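MmoQ Response regulator (Methylococcus capsulatus, PDB 3LJX) probably belongs to a regulator that makes cyclic di-GMP from GTP, this piece being its all-helical HDOD domain, related to HD-type phosphodiesterases. Local coordinates at residues 138-149 with 181-192; 98-106 with 154-162. All coordinates share one frame; numbering follows the deposited sequence.

Contact 1 (138-149 with 181-192)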
loop_
_atom_site.group_PDB
_atom_site.type_symbol
_atom_site.label_atom_id
_atom_site.label_comp_id
_atom_site.label_asym_id
_atom_site.label_seq_id
_atom_site.Cartn_x
_atom_site.Cartn_y
_atom_site.Cartn_z
ATOM N N LEU A 138 -1.130 2.101 -5.377
ATOM C CA LEU A 138 -1.940 2.658 -4.291
ATOM C C LEU A 138 -2.642 1.556 -3.487
ATOM O O LEU A 138 -2.740 1.633 -2.256
ATOM C CB LEU A 138 -2.960 3.652 -4.813
ATOM C CG LEU A 138 -3.750 4.322 -3.690
ATOM C CD1 LEU A 138 -2.812 4.928 -2.646
ATOM C CD2 LEU A 138 -4.703 5.382 -4.249
ATOM N N GLY A 139 -3.116 0.526 -4.183
ATOM C CA GLY A 139 -3.749 -0.598 -3.520
ATOM C C GLY A 139 -2.752 -1.284 -2.596
ATOM O O GLY A 139 -3.044 -1.565 -1.432
ATOM N N LEU A 140 -1.557 -1.540 -3.115
ATOM C CA LEU A 140 -0.493 -2.142 -2.325
ATOM C C LEU A 140 -0.254 -1.390 -1.011
ATOM O O LEU A 140 -0.065 -2.006 0.056
ATOM C CB LEU A 140 0.800 -2.165 -3.141
ATOM C CG LEU A 140 2.008 -2.862 -2.526
ATOM C CD1 LEU A 140 1.804 -4.382 -2.521
ATOM C CD2 LEU A 140 3.294 -2.493 -3.279
ATOM N N LEU A 141 -0.281 -0.061 -1.094
ATOM C CA LEU A 141 0.173 0.809 -0.005
ATOM C C LEU A 141 -0.967 1.346 0.861
ATOM O O LEU A 141 -0.719 2.045 1.837
ATOM C CB LEU A 141 0.947 1.991 -0.591
ATOM C CG LEU A 141 2.470 1.952 -0.786
ATOM C CD1 LEU A 141 3.103 0.567 -0.554
ATOM C CD2 LEU A 141 2.877 2.551 -2.134
ATOM N N ALA A 142 -2.206 1.012 0.501
ATOM C CA ALA A 142 -3.412 1.601 1.107
ATOM C C ALA A 142 -3.486 1.613 2.646
ATOM O O ALA A 142 -4.242 2.405 3.233
ATOM C CB ALA A 142 -4.667 0.933 0.522
ATOM N N ASP A 143 -2.740 0.729 3.307
ATOM C CA ASP A 143 -2.701 0.753 4.773
ATOM C C ASP A 143 -1.299 0.508 5.323
ATOM O O ASP A 143 -1.114 -0.110 6.381
ATOM C CB ASP A 143 -3.738 -0.195 5.396
ATOM C CG ASP A 143 -3.545 -1.637 4.983
ATOM O OD1 ASP A 143 -2.562 -1.950 4.273
ATOM O OD2 ASP A 143 -4.395 -2.467 5.364
ATOM N N VAL A 144 -0.313 1.029 4.601
ATOM C CA VAL A 144 1.069 0.914 5.013
ATOM C C VAL A 144 1.302 1.561 6.389
ATOM O O VAL A 144 2.270 1.244 7.074
ATOM C CB VAL A 144 2.020 1.512 3.945
ATOM C CG1 VAL A 144 1.946 3.044 3.943
ATOM C CG2 VAL A 144 3.434 1.046 4.195
ATOM N N GLY A 145 0.404 2.451 6.801
ATOM C CA GLY A 145 0.435 2.972 8.154
ATOM C C GLY A 145 0.375 1.899 9.242
ATOM O O GLY A 145 0.894 2.099 10.341
ATOM N N ARG A 146 -0.251 0.762 8.952
ATOM C CA ARG A 146 -0.308 -0.334 9.927
ATOM C C ARG A 146 1.079 -0.923 10.141
ATOM O O ARG A 146 1.526 -1.081 11.281
ATOM C CB ARG A 146 -1.245 -1.448 9.471
ATOM C CG ARG A 146 -2.712 -1.070 9.359
ATOM C CD ARG A 146 -3.519 -2.329 9.095
ATOM N NE ARG A 146 -4.927 -2.042 8.852
ATOM C CZ ARG A 146 -5.880 -2.049 9.784
ATOM N NH1 ARG A 146 -5.596 -2.332 11.058
ATOM N NH2 ARG A 146 -7.131 -1.776 9.435
ATOM N N LEU A 147 1.747 -1.250 9.036
ATOM C CA LEU A 147 3.131 -1.726 9.067
ATOM C C LEU A 147 4.019 -0.749 9.854
ATOM O O LEU A 147 4.842 -1.160 10.669
ATOM C CB LEU A 147 3.670 -1.835 7.641
ATOM C CG LEU A 147 4.492 -3.042 7.184
ATOM C CD1 LEU A 147 5.701 -2.563 6.435
ATOM C CD2 LEU A 147 4.885 -3.998 8.317
ATOM N N ALA A 148 3.852 0.546 9.594
ATOM C CA ALA A 148 4.680 1.564 10.231
ATOM C C ALA A 148 4.516 1.619 11.752
ATOM O O ALA A 148 5.492 1.746 12.471
ATOM C CB ALA A 148 4.413 2.931 9.616
ATOM N N LEU A 149 3.288 1.524 12.248
ATOM C CA LEU A 149 3.099 1.559 13.690
ATOM C C LEU A 149 3.688 0.307 14.329
ATOM O O LEU A 149 4.319 0.384 15.386
ATOM C CB LEU A 149 1.618 1.640 14.035
ATOM C CG LEU A 149 0.965 2.995 13.862
ATOM C CD1 LEU A 149 -0.532 2.896 14.229
ATOM C CD2 LEU A 149 1.696 4.006 14.721
ATOM N N HIS A 181 -3.467 4.489 12.187
ATOM C CA HIS A 181 -2.860 3.824 11.040
ATOM C C HIS A 181 -3.330 4.384 9.683
ATOM O O HIS A 181 -2.568 4.376 8.707
ATOM C CB HIS A 181 -3.010 2.303 11.119
ATOM C CG HIS A 181 -4.422 1.822 11.240
ATOM N ND1 HIS A 181 -5.331 1.901 10.204
ATOM C CD2 HIS A 181 -5.066 1.196 12.254
ATOM C CE1 HIS A 181 -6.478 1.367 10.586
ATOM N NE2 HIS A 181 -6.345 0.935 11.827
ATOM N N ASP A 182 -4.557 4.908 9.640
ATOM C CA ASP A 182 -5.084 5.514 8.409
ATOM C C ASP A 182 -4.527 6.920 8.147
ATOM O O ASP A 182 -4.143 7.247 7.022
ATOM C CB ASP A 182 -6.624 5.519 8.401
ATOM C CG ASP A 182 -7.201 4.122 8.265
ATOM O OD1 ASP A 182 -6.572 3.292 7.568
ATOM O OD2 ASP A 182 -8.272 3.847 8.849
ATOM N N GLU A 183 -4.475 7.753 9.179
ATOM C CA GLU A 183 -3.817 9.045 9.032
ATOM C C GLU A 183 -2.352 8.821 8.654
ATOM O O GLU A 183 -1.821 9.447 7.735
ATOM C CB GLU A 183 -3.897 9.848 10.322
ATOM C CG GLU A 183 -3.362 11.269 10.171
ATOM C CD GLU A 183 -2.892 11.870 11.490
ATOM O OE1 GLU A 183 -2.925 11.166 12.522
ATOM O OE2 GLU A 183 -2.481 13.050 11.498
ATOM N N LEU A 184 -1.700 7.903 9.355
ATOM C CA LEU A 184 -0.292 7.660 9.108
ATOM C C LEU A 184 -0.087 7.248 7.632
ATOM O O LEU A 184 0.820 7.736 6.961
ATOM C CB LEU A 184 0.219 6.584 10.066
ATOM C CG LEU A 184 1.656 6.730 10.543
ATOM C CD1 LEU A 184 2.213 5.386 11.033
ATOM C CD2 LEU A 184 2.513 7.323 9.452
ATOM N N THR A 185 -0.946 6.368 7.126
ATOM C CA THR A 185 -0.875 5.976 5.721
ATOM C C THR A 185 -0.878 7.194 4.789
ATOM O O THR A 185 0.001 7.351 3.919
ATOM C CB THR A 185 -2.033 5.034 5.359
ATOM O OG1 THR A 185 -1.859 3.783 6.042
ATOM C CG2 THR A 185 -2.070 4.793 3.853
ATOM N N ARG A 186 -1.856 8.067 4.986
ATOM C CA ARG A 186 -1.992 9.260 4.140
ATOM C C ARG A 186 -0.768 10.147 4.228
ATOM O O ARG A 186 -0.330 10.710 3.221
ATOM C CB ARG A 186 -3.227 10.078 4.513
ATOM C CG ARG A 186 -4.529 9.266 4.528
ATOM C CD ARG A 186 -5.770 10.194 4.584
ATOM N NE ARG A 186 -5.977 10.800 5.900
ATOM C CZ ARG A 186 -6.646 10.215 6.894
ATOM N NH1 ARG A 186 -7.170 9.003 6.722
ATOM N NH2 ARG A 186 -6.797 10.838 8.059
HETATM N N MSE A 187 -0.213 10.280 5.428
HETATM C CA MSE A 187 0.963 11.125 5.600
HETATM C C MSE A 187 2.154 10.498 4.906
HETATM O O MSE A 187 2.928 11.194 4.268
HETATM C CB MSE A 187 1.287 11.353 7.071
HETATM C CG MSE A 187 0.206 12.120 7.831
HETATM SE SE MSE A 187 0.624 12.169 9.746
HETATM C CE MSE A 187 2.370 13.042 9.652
ATOM N N LEU A 188 2.289 9.179 5.027
ATOM C CA LEU A 188 3.365 8.455 4.352
ATOM C C LEU A 188 3.223 8.639 2.832
ATOM O O LEU A 188 4.182 9.033 2.143
ATOM C CB LEU A 188 3.316 6.969 4.735
ATOM C CG LEU A 188 4.352 6.439 5.741
ATOM C CD1 LEU A 188 4.794 7.502 6.733
ATOM C CD2 LEU A 188 3.873 5.191 6.466
ATOM N N LEU A 189 2.021 8.375 2.319
ATOM C CA LEU A 189 1.783 8.441 0.879
ATOM C C LEU A 189 2.039 9.857 0.378
ATOM O O LEU A 189 2.569 10.067 -0.719
ATOM C CB LEU A 189 0.353 8.000 0.527
ATOM C CG LEU A 189 -0.014 6.533 0.766
ATOM C CD1 LEU A 189 -1.477 6.268 0.397
ATOM C CD2 LEU A 189 0.906 5.593 -0.010
ATOM N N THR A 190 1.666 10.833 1.191
ATOM C CA THR A 190 1.931 12.213 0.838
ATOM C C THR A 190 3.444 12.481 0.815
ATOM O O THR A 190 3.951 13.086 -0.133
ATOM C CB THR A 190 1.235 13.154 1.801
ATOM O OG1 THR A 190 -0.177 13.031 1.619
ATOM C CG2 THR A 190 1.663 14.599 1.550
ATOM N N ASP A 191 4.168 12.013 1.832
ATOM C CA ASP A 191 5.626 12.169 1.828
ATOM C C ASP A 191 6.256 11.489 0.616
ATOM O O ASP A 191 7.252 11.974 0.100
ATOM C CB ASP A 191 6.291 11.633 3.106
ATOM C CG ASP A 191 7.761 12.109 3.247
ATOM O OD1 ASP A 191 7.980 13.351 3.311
ATOM O OD2 ASP A 191 8.696 11.262 3.295
ATOM N N TRP A 192 5.678 10.373 0.162
ATOM C CA TRP A 192 6.301 9.594 -0.911
ATOM C C TRP A 192 5.952 10.090 -2.315
ATOM O O TRP A 192 6.381 9.501 -3.313
ATOM C CB TRP A 192 5.972 8.105 -0.768
ATOM C CG TRP A 192 6.433 7.553 0.528
ATOM C CD1 TRP A 192 7.256 8.170 1.440
ATOM C CD2 TRP A 192 6.093 6.285 1.087
ATOM N NE1 TRP A 192 7.455 7.349 2.528
ATOM C CE2 TRP A 192 6.752 6.185 2.334
ATOM C CE3 TRP A 192 5.297 5.218 0.655
ATOM C CZ2 TRP A 192 6.638 5.064 3.151
ATOM C CZ3 TRP A 192 5.185 4.103 1.464
ATOM C CH2 TRP A 192 5.853 4.033 2.698
HETATM O O HOH W 1 -5.445 4.108 5.092
#
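A close helix crossing in the core of the HDOD domain brings Gly145 of helix 144-149 against Thr185 of helix 181-191, their CA atoms 4.1 Å apart. The two axes cross at 104°, and glycine suits the crossing point because a CB would run into the carbonyl oxygen of His181 and the hydroxyl of Thr185. That hydroxyl ties the helices together: Gly145 N donates to Thr185 OG1 over 2.7 Å in a bent bond, and OG1 itself donates a hydrogen bond to His181 O one turn back. With OG1 anti to the carbonyl carbon (chi1 -68°), the hydroxyl can serve both partners, while Thr185 CG2 lies 3.3 Å from Ala142 O. Gly145 CA adds a C-H...O contact to the same His181 oxygen.

Arg146 NE forms a salt bridge of 3.6 Å with Asp143 OD2, whose other oxygen pairs with Arg116 of helix 106-125; the extended arginine chain lies alongside His181. Its guanidinium stacks on one face of the imidazole, centres 3.8 Å apart and planes tilted by 29°, and its CG makes a CH-pi contact with the same ring. HDOD domains share the helical scaffold of the HD phosphodiesterase clan, and in such an all-helical fold leucine, valine and alanine fill the spaces between crossing helices. Here Ala148, whose lone methyl allows a close approach, puts its CB 3.6 Å from Leu184 CD1 and also touches Leu188 CD2, which packs on Val144 CG1. Towards the other end, Leu138 CD1 and Leu189 CD1 touch where the side chains cross nearly at right angles, and Leu189 CD2 presses on Leu141 CB at 3.6 Å. The rim of the Trp192 indole receives Leu141 CG and Val144 CG2 close to its plane.

Contact 2 (98-106 with 154-162)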
loop_
_atom_site.group_PDB
_atom_site.type_symbol
_atom_site.label_atom_id
_atom_site.label_comp_id
_atom_site.label_asym_id
_atom_site.label_seq_id
_atom_site.Cartn_x
_atom_site.Cartn_y
_atom_site.Cartn_z
ATOM N N GLU A 98 11.043 -8.824 10.212
ATOM C CA GLU A 98 9.700 -9.145 9.693
ATOM C C GLU A 98 8.800 -10.085 10.528
ATOM O O GLU A 98 8.299 -11.083 9.998
ATOM C CB GLU A 98 9.796 -9.674 8.239
ATOM C CG GLU A 98 10.284 -11.129 8.061
ATOM C CD GLU A 98 9.236 -12.051 7.400
ATOM O OE1 GLU A 98 9.621 -13.056 6.764
ATOM O OE2 GLU A 98 8.023 -11.775 7.516
ATOM N N GLY A 99 8.534 -9.758 11.796
ATOM C CA GLY A 99 8.951 -8.518 12.420
ATOM C C GLY A 99 8.746 -8.496 13.927
ATOM O O GLY A 99 8.232 -9.440 14.530
ATOM N N ARG A 100 9.142 -7.390 14.538
ATOM C CA ARG A 100 9.198 -7.292 15.982
ATOM C C ARG A 100 7.840 -7.195 16.695
ATOM O O ARG A 100 7.729 -7.641 17.834
ATOM C CB ARG A 100 10.130 -6.145 16.388
ATOM C CG ARG A 100 11.602 -6.486 16.190
ATOM C CD ARG A 100 12.509 -5.262 16.283
ATOM N NE ARG A 100 13.923 -5.641 16.331
ATOM C CZ ARG A 100 14.652 -5.983 15.268
ATOM N NH1 ARG A 100 14.104 -6.002 14.057
ATOM N NH2 ARG A 100 15.931 -6.315 15.415
ATOM N N CYS A 101 6.813 -6.629 16.050
ATOM C CA CYS A 101 5.504 -6.476 16.708
ATOM C C CYS A 101 4.773 -7.813 16.868
ATOM O O CYS A 101 4.130 -8.312 15.934
ATOM C CB CYS A 101 4.609 -5.466 15.979
ATOM S SG CYS A 101 3.004 -5.213 16.792
ATOM N N GLU A 102 4.868 -8.375 18.068
ATOM C CA GLU A 102 4.387 -9.724 18.350
ATOM C C GLU A 102 2.948 -9.981 17.864
ATOM O O GLU A 102 2.683 -10.972 17.164
ATOM C CB GLU A 102 4.522 -10.011 19.853
ATOM C CG GLU A 102 4.196 -11.439 20.263
ATOM C CD GLU A 102 4.596 -11.741 21.702
ATOM O OE1 GLU A 102 5.426 -10.990 22.272
ATOM O OE2 GLU A 102 4.086 -12.737 22.262
ATOM N N ALA A 103 2.030 -9.084 18.221
ATOM C CA ALA A 103 0.614 -9.280 17.907
ATOM C C ALA A 103 0.203 -8.946 16.455
ATOM O O ALA A 103 -0.914 -9.238 16.050
ATOM C CB ALA A 103 -0.266 -8.523 18.911
ATOM N N PHE A 104 1.101 -8.349 15.676
ATOM C CA PHE A 104 0.782 -7.989 14.291
ATOM C C PHE A 104 0.980 -9.164 13.333
ATOM O O PHE A 104 2.054 -9.773 13.273
ATOM C CB PHE A 104 1.621 -6.795 13.828
ATOM C CG PHE A 104 1.177 -6.197 12.508
ATOM C CD1 PHE A 104 -0.031 -5.499 12.412
ATOM C CD2 PHE A 104 1.986 -6.289 11.378
ATOM C CE1 PHE A 104 -0.440 -4.928 11.204
ATOM C CE2 PHE A 104 1.592 -5.718 10.170
ATOM C CZ PHE A 104 0.375 -5.033 10.085
ATOM N N ASP A 105 -0.062 -9.460 12.565
ATOM C CA ASP A 105 -0.021 -10.563 11.618
ATOM C C ASP A 105 0.645 -10.118 10.315
ATOM O O ASP A 105 -0.029 -9.685 9.385
ATOM C CB ASP A 105 -1.442 -11.072 11.354
ATOM C CG ASP A 105 -1.457 -12.397 10.609
ATOM O OD1 ASP A 105 -0.426 -12.751 9.991
ATOM O OD2 ASP A 105 -2.506 -13.083 10.629
ATOM N N TYR A 106 1.967 -10.229 10.251
ATOM C CA TYR A 106 2.714 -9.740 9.099
ATOM C C TYR A 106 2.380 -10.507 7.816
ATOM O O TYR A 106 2.192 -9.907 6.753
ATOM C CB TYR A 106 4.213 -9.781 9.370
ATOM C CG TYR A 106 4.710 -8.753 10.386
ATOM C CD1 TYR A 106 4.642 -9.002 11.754
ATOM C CD2 TYR A 106 5.288 -7.551 9.964
ATOM C CE1 TYR A 106 5.125 -8.065 12.679
ATOM C CE2 TYR A 106 5.766 -6.617 10.870
ATOM C CZ TYR A 106 5.690 -6.871 12.227
ATOM O OH TYR A 106 6.159 -5.926 13.129
ATOM N N PRO A 154 6.651 -1.644 18.485
ATOM C CA PRO A 154 6.228 -3.050 18.459
ATOM C C PRO A 154 5.501 -3.471 19.733
ATOM O O PRO A 154 4.467 -4.144 19.644
ATOM C CB PRO A 154 7.551 -3.818 18.330
ATOM C CG PRO A 154 8.550 -2.827 17.877
ATOM C CD PRO A 154 8.105 -1.486 18.341
ATOM N N GLU A 155 6.027 -3.084 20.897
ATOM C CA GLU A 155 5.434 -3.495 22.172
ATOM C C GLU A 155 4.191 -2.689 22.512
ATOM O O GLU A 155 3.196 -3.238 22.992
ATOM C CB GLU A 155 6.448 -3.408 23.324
ATOM C CG GLU A 155 7.649 -4.331 23.171
ATOM C CD GLU A 155 7.276 -5.805 23.225
ATOM O OE1 GLU A 155 6.278 -6.145 23.897
ATOM O OE2 GLU A 155 7.986 -6.623 22.600
ATOM N N GLU A 156 4.238 -1.384 22.283
ATOM C CA GLU A 156 3.044 -0.585 22.530
ATOM C C GLU A 156 1.929 -1.008 21.587
ATOM O O GLU A 156 0.776 -1.141 21.997
ATOM C CB GLU A 156 3.329 0.904 22.376
ATOM C CG GLU A 156 4.020 1.505 23.581
ATOM C CD GLU A 156 3.052 2.094 24.591
ATOM O OE1 GLU A 156 1.860 2.281 24.266
ATOM O OE2 GLU A 156 3.493 2.386 25.714
ATOM N N TYR A 157 2.274 -1.247 20.326
ATOM C CA TYR A 157 1.246 -1.560 19.347
ATOM C C TYR A 157 0.660 -2.948 19.599
ATOM O O TYR A 157 -0.522 -3.154 19.368
ATOM C CB TYR A 157 1.755 -1.408 17.911
ATOM C CG TYR A 157 0.650 -1.244 16.887
ATOM C CD1 TYR A 157 -0.362 -0.302 17.067
ATOM C CD2 TYR A 157 0.621 -2.019 15.733
ATOM C CE1 TYR A 157 -1.372 -0.139 16.125
ATOM C CE2 TYR A 157 -0.381 -1.864 14.781
ATOM C CZ TYR A 157 -1.379 -0.922 14.985
ATOM O OH TYR A 157 -2.384 -0.766 14.041
ATOM N N SER A 158 1.464 -3.884 20.102
ATOM C CA SER A 158 0.913 -5.187 20.525
ATOM C C SER A 158 -0.165 -5.035 21.595
ATOM O O SER A 158 -1.195 -5.700 21.535
ATOM C CB SER A 158 1.995 -6.142 21.018
ATOM O OG SER A 158 2.694 -6.724 19.933
ATOM N N GLU A 159 0.058 -4.155 22.567
ATOM C CA GLU A 159 -0.998 -3.834 23.522
ATOM C C GLU A 159 -2.273 -3.378 22.798
ATOM O O GLU A 159 -3.356 -3.923 23.027
ATOM C CB GLU A 159 -0.560 -2.750 24.504
ATOM C CG GLU A 159 0.556 -3.141 25.448
ATOM C CD GLU A 159 0.950 -1.990 26.382
ATOM O OE1 GLU A 159 0.123 -1.063 26.563
ATOM O OE2 GLU A 159 2.080 -2.012 26.930
ATOM N N CYS A 160 -2.155 -2.374 21.934
ATOM C CA CYS A 160 -3.332 -1.876 21.228
ATOM C C CYS A 160 -4.035 -2.998 20.463
ATOM O O CYS A 160 -5.250 -3.148 20.534
ATOM C CB CYS A 160 -2.951 -0.755 20.270
ATOM S SG CYS A 160 -2.202 0.672 21.079
ATOM N N LEU A 161 -3.260 -3.798 19.746
ATOM C CA LEU A 161 -3.831 -4.838 18.902
ATOM C C LEU A 161 -4.562 -5.904 19.711
ATOM O O LEU A 161 -5.558 -6.458 19.258
ATOM C CB LEU A 161 -2.741 -5.474 18.033
ATOM C CG LEU A 161 -2.214 -4.572 16.909
ATOM C CD1 LEU A 161 -1.159 -5.301 16.104
ATOM C CD2 LEU A 161 -3.343 -4.105 16.004
ATOM N N ARG A 162 -4.077 -6.189 20.913
ATOM C CA ARG A 162 -4.727 -7.194 21.750
ATOM C C ARG A 162 -6.034 -6.697 22.370
ATOM O O ARG A 162 -6.942 -7.488 22.603
ATOM C CB ARG A 162 -3.767 -7.716 22.819
ATOM C CG ARG A 162 -2.628 -8.510 22.219
ATOM C CD ARG A 162 -1.591 -8.891 23.239
ATOM N NE ARG A 162 -0.647 -9.847 22.667
ATOM C CZ ARG A 162 0.669 -9.655 22.592
ATOM N NH1 ARG A 162 1.215 -8.536 23.061
ATOM N NH2 ARG A 162 1.437 -10.593 22.051
HETATM O O HOH W 2 5.759 -6.899 20.657
HETATM O O HOH W 3 4.469 -8.080 23.079
#
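Arg100 opens the contact by resting its CB against the ring of Pro154, a residue well suited to the first turn of a helix, where its missing N-H costs no backbone bond. Cys101 follows, its SG anti to the backbone N (chi1 -178°), which carries the sulfur to the edge of the Tyr157 ring, 4.1 Å from Tyr157 CD2, while its CB lies against Pro154. Small and weakly polar, the cysteine fits this buried corner, and its backbone N donates to Tyr106 OH, bracing the loop from within.

Glu102 extends over the solvent side. Its OE2 forms a long salt bridge of 3.4 Å with Arg162 NH2, the carboxylate and guanidinium planes standing 88° apart, so the pair does not form a flat two-pronged bridge. A water joins Glu102 OE1, Glu155 OE1 and Arg162 NH1. Ala103 provides the direct backbone link: its N donates to Ser158 OG at 3.0 Å, nearly straight at 171°, and Ser158 OG in turn donates to Pro154 O. The small methyl of Ala103 fits over the centre of one face of the Arg162 guanidinium. With an alanine in place of Ser158, the N-H of Ala103 would probably lose its acceptor, and the turn would be likely to shift on the helix.

Phe104 then turns its ring edge to Leu161 CD1, 3.9 Å from Phe104 CD1, and Leu161 also lies on Ala103 CB, making a small apolar patch beside the charged pair. Cys101 to Phe104 is a type I beta turn, closed by Phe104 N to Cys101 O at 3.0 Å, docked along one side of helix 154-163 just before Asp105 caps helix 106-125 as its N-cap residue.

Contact 1 is core and contact 2 lies near the surface, their centres about 17 Å apart within one HDOD domain. The first joins two crossing helices through apolar packing round a buried threonine hydroxyl, with its charged arginine confined to one flank; the second holds a loop to a helix, mixing an apolar patch with charges and bridging waters on its solvent side. Both use a hydroxyl that takes a backbone N-H from across and donates to a carbonyl one turn back. They meet directly: Leu149 CD1 lies 3.7 Å from Tyr157 CE1, and Arg146 CB lies 4.0 Å from Phe104 CE1; helix 154-163 follows helix 144-152 in the chain.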